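Local coordinates for protein decapping nuclease RAI1 (Scheffersomyces stipitis, PDB 5BTO) that hydrolyses NAD caps from the 5' ends of RNAs with the aid of a divalent metal cation, and binds and stimulates the exoribonuclease RAT1, at residues K82-M87 with I151-R156. Sequence-based numbering, arbitrary orientation.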
# COMPACT_ATOMS: atom_id res chain seq x y z
N LYS A 82 -10.41 -32.91 -10.87
CA LYS A 82 -11.85 -32.90 -11.06
C LYS A 82 -12.49 -32.16 -9.89
O LYS A 82 -13.70 -32.24 -9.67
CB LYS A 82 -12.39 -34.33 -11.15
CG LYS A 82 -11.56 -35.24 -12.04
CD LYS A 82 -12.28 -36.54 -12.37
CE LYS A 82 -11.46 -37.39 -13.33
NZ LYS A 82 -12.29 -38.43 -14.02
N ASN A 83 -11.67 -31.43 -9.14
CA ASN A 83 -12.13 -30.81 -7.90
C ASN A 83 -11.71 -29.35 -7.77
O ASN A 83 -11.73 -28.78 -6.68
CB ASN A 83 -11.63 -31.62 -6.70
CG ASN A 83 -12.40 -31.32 -5.43
OD1 ASN A 83 -13.58 -30.97 -5.47
ND2 ASN A 83 -11.73 -31.45 -4.29
N MET A 84 -11.33 -28.74 -8.89
CA MET A 84 -11.02 -27.32 -8.91
C MET A 84 -12.30 -26.49 -8.89
O MET A 84 -13.31 -26.89 -9.48
CB MET A 84 -10.15 -26.96 -10.12
CG MET A 84 -8.71 -27.44 -10.01
SD MET A 84 -7.71 -27.13 -11.47
CE MET A 84 -8.57 -28.12 -12.69
N SER A 85 -12.26 -25.35 -8.20
CA SER A 85 -13.41 -24.45 -8.13
C SER A 85 -13.93 -24.16 -9.52
O SER A 85 -13.17 -23.77 -10.41
CB SER A 85 -13.04 -23.15 -7.42
OG SER A 85 -13.21 -23.25 -6.02
N ASP A 86 -15.24 -24.31 -9.69
CA ASP A 86 -15.86 -24.32 -11.01
C ASP A 86 -16.93 -23.24 -11.13
O ASP A 86 -18.00 -23.33 -10.53
CB ASP A 86 -16.47 -25.70 -11.24
CG ASP A 86 -17.13 -25.83 -12.60
OD1 ASP A 86 -16.83 -25.01 -13.49
OD2 ASP A 86 -17.93 -26.77 -12.76
N MET A 87 -16.65 -22.21 -11.93
CA MET A 87 -17.62 -21.15 -12.11
C MET A 87 -18.85 -21.67 -12.87
O MET A 87 -19.94 -21.12 -12.74
CB MET A 87 -16.98 -19.95 -12.84
CG MET A 87 -17.88 -18.72 -12.99
SD MET A 87 -18.45 -17.95 -11.45
CE MET A 87 -16.90 -17.58 -10.65
N ILE A 151 -3.11 -22.80 -13.87
CA ILE A 151 -2.20 -22.45 -12.78
C ILE A 151 -2.44 -23.35 -11.58
O ILE A 151 -1.48 -23.84 -10.96
CB ILE A 151 -2.32 -20.96 -12.39
CG1 ILE A 151 -1.71 -20.09 -13.49
CG2 ILE A 151 -1.63 -20.71 -11.05
CD1 ILE A 151 -1.80 -18.59 -13.22
N GLU A 152 -3.70 -23.59 -11.25
CA GLU A 152 -4.05 -24.47 -10.14
C GLU A 152 -3.55 -25.89 -10.35
O GLU A 152 -3.04 -26.52 -9.43
CB GLU A 152 -5.56 -24.48 -9.89
CG GLU A 152 -6.06 -23.21 -9.25
CD GLU A 152 -5.23 -22.81 -8.04
OE1 GLU A 152 -5.01 -23.66 -7.15
OE2 GLU A 152 -4.78 -21.64 -7.99
N LEU A 153 -3.71 -26.39 -11.57
CA LEU A 153 -3.27 -27.74 -11.91
C LEU A 153 -1.76 -27.86 -11.73
O LEU A 153 -1.27 -28.80 -11.10
CB LEU A 153 -3.65 -28.09 -13.35
CG LEU A 153 -5.11 -28.51 -13.57
CD1 LEU A 153 -5.42 -28.64 -15.06
CD2 LEU A 153 -5.39 -29.82 -12.85
N ALA A 154 -1.03 -26.91 -12.29
CA ALA A 154 0.42 -26.92 -12.22
C ALA A 154 0.91 -26.78 -10.79
O ALA A 154 1.92 -27.38 -10.41
CB ALA A 154 1.00 -25.82 -13.09
N ARG A 155 0.18 -26.00 -10.00
CA ARG A 155 0.61 -25.67 -8.64
C ARG A 155 0.51 -26.86 -7.69
O ARG A 155 1.42 -27.11 -6.90
CB ARG A 155 -0.21 -24.49 -8.12
CG ARG A 155 0.33 -23.84 -6.86
CD ARG A 155 -0.12 -22.38 -6.77
NE ARG A 155 0.68 -21.50 -7.62
CZ ARG A 155 0.34 -20.26 -7.95
NH1 ARG A 155 -0.80 -19.72 -7.51
NH2 ARG A 155 1.15 -19.55 -8.72
N ARG A 156 -0.60 -27.59 -7.75
CA ARG A 156 -0.78 -28.75 -6.87
C ARG A 156 0.23 -29.85 -7.20
O ARG A 156 0.77 -30.49 -6.29
CB ARG A 156 -2.21 -29.27 -6.94
CG ARG A 156 -3.25 -28.31 -6.36
CD ARG A 156 -4.59 -29.00 -6.17
NE ARG A 156 -5.69 -28.24 -6.75
CZ ARG A 156 -6.50 -27.44 -6.06
NH1 ARG A 156 -6.34 -27.29 -4.76
NH2 ARG A 156 -7.48 -26.78 -6.69
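Met84 reaches from an irregular loop to helix 149-166 and lays its thioether end on Leu153, making nearly the whole contact through one side chain. In the tight, apolar part Met84 CE lies 3.6 Å from Leu153 CG and as close to Leu153 CD2, the two side chains crossing at about a right angle; the branched leucine thus gives the methyl two carbons to lie against. Met84 SD rests 3.8 Å from Glu152 CB. The chain runs extended through chi2, then bends at chi3 (-62°), so that the methyl lies alongside Leu153 instead of driving into it. A long, unbranched methionine suits this place because the backbones stay well apart, 7.6 Å between Met84 CA and Glu152 CA; an alanine here would probably leave a gap beside Leu153 and take away nearly all that residues 82-87 lay against the helix. Glu152 bends at chi2, carrying its carboxylate away from the sulfur.

On the solvent side a single edge contact replaces this packing: exposed Arg156, long enough to run back past Met84, brings NH2 to 3.6 Å from Met84 CG, and its NH1 has a long, weak ion pair with Glu80.

This is packing within the PD-(D/E)XK nuclease-like domain. The loop leads into helix 87-101, N-capped by Asp86, whose O accepts a hydrogen bond from substrate-binding Tyr114; Ser147 of strand 142-147 touches both Ser85 and Glu152, bridging loop and helix.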